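Local coordinates for enoyl-CoA hydratase/carnithine racemase (PDB 6SL9), which is the crotonase-family isomerase PaaG, which probably forms oxepin-CoA during bacterial phenylacetic acid catabolism, at residues A[157-161]-A[162-166]; A[179-183]-A[184-188]; A[224-227]-A[228-232]. One frame throughout, in Å; residues are numbered along the deposited sequence.

How the contacts relate
The three contacts come in series along the chain, and each joins residues that follow one another directly. Contact 1 ends helix 153-162 and leads into strand 166-167 of the small three-stranded sheet. Contact 2 turns from strand 179-181, at the border of the six-stranded sheet, into helix 186-197, and contact 3 is a stretch inside helix 220-235. Centres of contacts 1 and 2 lie about 25 Å apart; contact 3 is about 37 Å, centre to centre, from each. Together they illustrate a helix end, a helix start and a helix middle in one crotonase fold. Contacts 1 and 3 also lie where subunits meet, whereas no other chain of the trimer touches contact 2.

Contact 1: A[157-161]-A[162-166]; sequences QELLL and LSPRL
Leu159, on the last turn of the helix, meets Pro164 and Leu166 as the chain leaves it, and its two methyl groups divide the work. CD2 packs against CD1 of Leu166 at 3.8 Å, while CD1 sits 4.2 Å from CG of the Pro164 ring; with each partner the leucine side chain crosses at roughly a right angle. Its CB leaves the backbone away from the chain that follows, and the contact is recovered by the branch beyond: CG lies beside the backbone N (chi1 -86°), and an unusual chi2 of 31° splays the methyls toward the two partners. Leu174 of helix 168-174 touches both Leu159 and Leu166, extending this apolar cluster.

The backbone makes the turn possible. Leu162 N donates to Glu158 O at 3.0 Å, a regular helical bond, whereas Ser163 N reaches Leu159 O at 3.1 Å only through a weak, bent one. Ser163 takes a positive phi (47°), which swings the chain off the helix axis. Pro164, having no N-H to give back to the helix, lays CD 3.7 Å from Glu158 O instead. Leu159 O is well supplied: Thr130 OG1 is hydrogen-bonded to it, and a water donates to it at 3.1 Å and to Pro164 O at 2.7 Å, tying the helix to the outgoing chain. The hydroxyl of Ser163 is bonded to the backbone N of Ala131, so the bend is pinned to the neighbouring loop, while Gln157 OE1 is hydrogen-bonded to Arg120 of the second subunit. A helix C-terminus ended by a left-handed residue and a following proline, with Leu159 packed on Pro164 and Leu166 beyond it, here delivers the chain to strand 166-167 of the crotonase fold's small sheet.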
# COMPACT_ATOMS: atom_id res chain seq x y z
N GLN A 157 -9.04 -3.05 6.90
CA GLN A 157 -10.36 -3.76 6.98
C GLN A 157 -10.67 -4.09 8.42
O GLN A 157 -11.82 -3.86 8.90
CB GLN A 157 -10.28 -5.08 6.17
CG GLN A 157 -10.34 -4.80 4.70
CD GLN A 157 -9.98 -6.07 3.92
OE1 GLN A 157 -9.07 -6.86 4.29
NE2 GLN A 157 -10.61 -6.14 2.78
N GLU A 158 -9.72 -4.72 9.10
CA GLU A 158 -10.01 -5.17 10.49
C GLU A 158 -10.25 -3.94 11.38
O GLU A 158 -11.17 -3.92 12.20
CB GLU A 158 -8.79 -5.96 10.94
CG GLU A 158 -8.90 -6.57 12.31
CD GLU A 158 -7.73 -7.45 12.68
OE1 GLU A 158 -6.74 -7.61 11.87
OE2 GLU A 158 -7.81 -8.00 13.79
N LEU A 159 -9.36 -2.95 11.27
CA LEU A 159 -9.43 -1.80 12.18
C LEU A 159 -10.74 -1.06 11.98
O LEU A 159 -11.27 -0.54 12.95
CB LEU A 159 -8.23 -0.88 11.97
CG LEU A 159 -6.98 -1.24 12.74
CD1 LEU A 159 -6.63 -2.67 13.06
CD2 LEU A 159 -5.85 -0.37 12.26
N LEU A 160 -11.18 -0.90 10.74
CA LEU A 160 -12.39 -0.13 10.48
C LEU A 160 -13.66 -0.92 10.78
O LEU A 160 -14.62 -0.35 11.36
CB LEU A 160 -12.38 0.35 9.02
CG LEU A 160 -11.37 1.43 8.73
CD1 LEU A 160 -11.22 1.57 7.23
CD2 LEU A 160 -11.76 2.77 9.35
N LEU A 161 -13.72 -2.18 10.38
CA LEU A 161 -14.96 -2.95 10.51
C LEU A 161 -15.17 -3.42 11.94
O LEU A 161 -16.34 -3.43 12.39
CB LEU A 161 -14.97 -4.12 9.51
CG LEU A 161 -14.93 -3.71 8.03
CD1 LEU A 161 -14.75 -4.95 7.17
CD2 LEU A 161 -16.13 -2.90 7.59
N LEU A 162 -14.10 -3.75 12.67
CA LEU A 162 -14.27 -4.25 14.03
C LEU A 162 -13.96 -3.19 15.09
O LEU A 162 -14.26 -3.44 16.24
CB LEU A 162 -13.38 -5.47 14.20
CG LEU A 162 -13.70 -6.64 13.27
CD1 LEU A 162 -12.78 -7.82 13.55
CD2 LEU A 162 -15.17 -7.04 13.39
N SER A 163 -13.30 -2.09 14.74
CA SER A 163 -12.96 -1.00 15.69
C SER A 163 -12.34 -1.51 16.99
O SER A 163 -12.77 -1.09 18.06
CB SER A 163 -14.16 -0.10 15.94
OG SER A 163 -13.83 1.06 16.66
N PRO A 164 -11.29 -2.33 16.94
CA PRO A 164 -10.54 -2.64 18.14
C PRO A 164 -9.85 -1.39 18.68
O PRO A 164 -9.55 -0.45 17.94
CB PRO A 164 -9.50 -3.66 17.65
CG PRO A 164 -9.27 -3.26 16.23
CD PRO A 164 -10.65 -2.90 15.74
N ARG A 165 -9.55 -1.41 19.96
CA ARG A 165 -8.70 -0.40 20.59
C ARG A 165 -7.28 -0.89 20.46
O ARG A 165 -6.97 -1.97 20.93
CB ARG A 165 -9.03 -0.28 22.08
CG ARG A 165 -8.05 0.62 22.82
CD ARG A 165 -8.20 0.36 24.30
NE ARG A 165 -7.35 1.23 25.08
CZ ARG A 165 -6.06 1.03 25.37
NH1 ARG A 165 -5.42 1.90 26.15
NH2 ARG A 165 -5.39 0.01 24.87
N LEU A 166 -6.43 -0.09 19.87
CA LEU A 166 -5.01 -0.41 19.72
C LEU A 166 -4.18 0.35 20.75
O LEU A 166 -4.30 1.56 20.90
CB LEU A 166 -4.55 -0.00 18.34
CG LEU A 166 -5.36 -0.53 17.19
CD1 LEU A 166 -4.80 -0.05 15.89
CD2 LEU A 166 -5.36 -2.00 17.23
O HOH W 1 -9.67 0.58 15.40

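Contact 2: A[179-183]-A[184-188]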
# COMPACT_ATOMS: atom_id res chain seq x y z
N ARG A 179 7.24 6.17 16.66
CA ARG A 179 7.96 6.03 17.93
C ARG A 179 6.96 6.00 19.08
O ARG A 179 5.96 6.70 19.02
CB ARG A 179 8.95 7.18 18.16
CG ARG A 179 9.99 6.89 19.23
CD ARG A 179 11.24 7.74 19.35
NE ARG A 179 11.55 8.75 18.36
CZ ARG A 179 12.08 9.95 18.68
NH1 ARG A 179 12.37 10.82 17.72
NH2 ARG A 179 12.23 10.30 19.95
N VAL A 180 7.28 5.23 20.11
CA VAL A 180 6.57 5.18 21.41
C VAL A 180 7.54 5.62 22.49
O VAL A 180 8.66 5.11 22.50
CB VAL A 180 5.97 3.79 21.68
CG1 VAL A 180 5.38 3.68 23.08
CG2 VAL A 180 4.95 3.46 20.61
N VAL A 181 7.10 6.52 23.37
CA VAL A 181 7.95 7.02 24.45
C VAL A 181 7.13 7.14 25.71
O VAL A 181 5.90 7.24 25.65
CB VAL A 181 8.63 8.33 24.09
CG1 VAL A 181 9.38 8.22 22.78
CG2 VAL A 181 7.58 9.35 24.02
N PRO A 182 7.80 7.05 26.88
CA PRO A 182 7.07 7.19 28.14
C PRO A 182 6.28 8.51 28.15
O PRO A 182 6.73 9.54 27.58
CB PRO A 182 8.18 7.20 29.18
CG PRO A 182 9.34 6.54 28.53
CD PRO A 182 9.24 6.82 27.05
N ALA A 183 5.11 8.51 28.79
CA ALA A 183 4.19 9.67 28.81
C ALA A 183 4.94 10.92 29.29
O ALA A 183 4.73 11.97 28.72
CB ALA A 183 3.03 9.38 29.71
N GLU A 184 5.78 10.81 30.32
CA GLU A 184 6.45 12.00 30.91
C GLU A 184 7.50 12.59 29.95
O GLU A 184 7.93 13.70 30.17
CB GLU A 184 7.05 11.63 32.25
CG GLU A 184 8.22 10.69 32.09
CD GLU A 184 8.37 9.51 33.03
OE1 GLU A 184 8.16 9.72 34.29
OE2 GLU A 184 8.74 8.39 32.51
N LYS A 185 7.91 11.85 28.92
CA LYS A 185 8.96 12.26 27.95
C LYS A 185 8.39 12.59 26.57
O LYS A 185 9.13 13.06 25.70
CB LYS A 185 9.98 11.14 27.84
CG LYS A 185 10.77 10.88 29.13
CD LYS A 185 11.70 12.00 29.48
CE LYS A 185 12.81 11.53 30.40
NZ LYS A 185 12.92 12.41 31.58
N LEU A 186 7.10 12.38 26.35
CA LEU A 186 6.54 12.50 24.98
C LEU A 186 6.78 13.92 24.47
O LEU A 186 7.24 14.03 23.33
CB LEU A 186 5.05 12.15 25.00
CG LEU A 186 4.34 12.46 23.68
CD1 LEU A 186 4.84 11.58 22.55
CD2 LEU A 186 2.85 12.31 23.79
N MET A 187 6.40 14.95 25.20
CA MET A 187 6.53 16.32 24.66
C MET A 187 8.00 16.70 24.46
O MET A 187 8.32 17.30 23.42
CB MET A 187 5.76 17.34 25.49
CG MET A 187 4.24 17.19 25.30
SD MET A 187 3.73 17.40 23.57
CE MET A 187 4.10 19.15 23.38
N GLU A 188 8.89 16.30 25.36
CA GLU A 188 10.34 16.58 25.18
C GLU A 188 10.83 15.93 23.89
O GLU A 188 11.53 16.58 23.10
CB GLU A 188 11.09 16.07 26.42
CG GLU A 188 12.58 16.40 26.42
CD GLU A 188 13.41 15.65 27.45
OE1 GLU A 188 14.66 15.59 27.28
OE2 GLU A 188 12.83 15.14 28.41
O HOH W 2 5.42 14.66 27.98
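Val181 and Leu186 meet across a tight strand-to-helix turn, the link by which strand 179-181 of the main crotonase sheet passes into helix 186-197. Their apolar contact is the buried part of the junction. CG2 of Val181 presses on CA of Leu186 at 3.5 Å, closer than carbons usually come, and lies 3.8 Å from CD1 of the same leucine; the two side chains cross at about a right angle. The side chain of Leu186 also rests on Leu121 and Ala123 of the adjoining strand 119-123.

Backbone hydrogen bonds shape the turn itself. Lys185 N donates to Pro182 O at 2.9 Å, approaching from above the carbonyl plane and not on a lone pair, and a weak bond runs from Leu186 N to Ala183 O at 3.4 Å. Both span three residues, as in consecutive type I turns, and the chain winds into the helix from there.

Polar side chains lie mostly on the solvent side. Arg179, on the strand, forms a salt bridge with Glu189 of helix 186-197. Glu184 folds back, its CG held between the backbone N and the carbonyl carbon (chi1 69°), which brings OE2 to 3.6 Å from CB of Pro182. A water bridges the start of the helix: it donates to Ala183 O at 2.9 Å and accepts from Met187 N at 3.0 Å.

Contact 3: A[224-227]-A[228-232]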
# COMPACT_ATOMS: atom_id res chain seq x y z
N LEU A 224 6.69 10.43 -12.74
CA LEU A 224 7.98 10.91 -13.23
C LEU A 224 7.91 12.38 -13.62
O LEU A 224 8.84 13.14 -13.37
CB LEU A 224 8.47 10.02 -14.35
CG LEU A 224 8.88 8.61 -13.96
CD1 LEU A 224 9.17 7.78 -15.22
CD2 LEU A 224 10.02 8.58 -12.95
N ALA A 225 6.86 12.78 -14.33
CA ALA A 225 6.69 14.18 -14.75
C ALA A 225 6.57 15.09 -13.53
O ALA A 225 7.15 16.16 -13.49
CB ALA A 225 5.49 14.30 -15.65
N LEU A 226 5.87 14.65 -12.50
CA LEU A 226 5.68 15.48 -11.29
C LEU A 226 6.99 15.56 -10.52
O LEU A 226 7.34 16.65 -10.03
CB LEU A 226 4.56 14.92 -10.41
CG LEU A 226 4.22 15.76 -9.17
CD1 LEU A 226 3.78 17.14 -9.58
CD2 LEU A 226 3.16 15.05 -8.36
N GLU A 227 7.72 14.44 -10.43
CA GLU A 227 9.07 14.47 -9.85
C GLU A 227 9.94 15.50 -10.57
O GLU A 227 10.67 16.28 -9.94
CB GLU A 227 9.70 13.09 -9.88
CG GLU A 227 9.17 12.09 -8.88
CD GLU A 227 9.76 10.68 -8.98
OE1 GLU A 227 9.46 9.80 -8.12
OE2 GLU A 227 10.50 10.45 -9.98
N ALA A 228 9.88 15.51 -11.89
CA ALA A 228 10.70 16.47 -12.67
C ALA A 228 10.31 17.91 -12.30
O ALA A 228 11.18 18.74 -12.09
CB ALA A 228 10.55 16.19 -14.16
N VAL A 229 9.02 18.21 -12.30
CA VAL A 229 8.58 19.58 -11.99
C VAL A 229 9.02 19.97 -10.59
O VAL A 229 9.58 21.06 -10.39
CB VAL A 229 7.06 19.71 -12.17
CG1 VAL A 229 6.52 21.04 -11.66
CG2 VAL A 229 6.64 19.51 -13.61
N LEU A 230 8.77 19.12 -9.59
CA LEU A 230 9.06 19.53 -8.20
C LEU A 230 10.56 19.53 -7.95
O LEU A 230 11.02 20.36 -7.18
CB LEU A 230 8.26 18.64 -7.25
CG LEU A 230 6.72 18.69 -7.41
CD1 LEU A 230 6.02 17.90 -6.32
CD2 LEU A 230 6.17 20.12 -7.44
N GLN A 231 11.30 18.58 -8.52
CA GLN A 231 12.75 18.65 -8.38
C GLN A 231 13.29 19.92 -9.05
O GLN A 231 14.27 20.50 -8.54
CB GLN A 231 13.43 17.44 -8.98
CG GLN A 231 14.89 17.25 -8.58
CD GLN A 231 14.98 16.78 -7.14
OE1 GLN A 231 14.61 17.51 -6.18
NE2 GLN A 231 15.34 15.52 -7.00
N GLY A 232 12.70 20.36 -10.12
CA GLY A 232 13.12 21.62 -10.76
C GLY A 232 12.99 22.74 -9.76
O GLY A 232 13.88 23.61 -9.63
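Leu226 and Leu230, one helical turn apart, form the closely packed apolar side of this stretch. CD1 of Leu226 lies 4.0 Å from CG of Leu230, and the side chains cross obliquely. Leu226 sets CG anti to its backbone N (chi1 -176°), leaning the branch forward along the helix, alongside Leu230, while CG of Leu230 rests 3.4 Å from Leu226 O. Leu230 N donates to Leu226 O at 2.9 Å, nearly in line with the carbonyl. Replacing Leu230 with an alanine would probably take from Leu226 CD1 its neighbour one turn on and open a gap toward Leu207 and Leu211 of helix 202-214.

Ala225 and Val229, both partly exposed, pair more loosely. Val229 N bonds to Ala225 O at 3.0 Å and CG2 of Val229 sits 3.4 Å from that oxygen, yet their side chains do not pack together; Val229 touches Arg82 of the third subunit.

Glu227 OE1 and OE2 are hydrogen-bonded to Ser144 OG and Gly142 N of the third subunit, and Gln231 NE2 to Val138 O and Asp140 OD2 of that subunit. Helix 220-235 is thus wedged between helix 202-214, which receives the leucines, and the third subunit, which takes up Glu227 and Gln231.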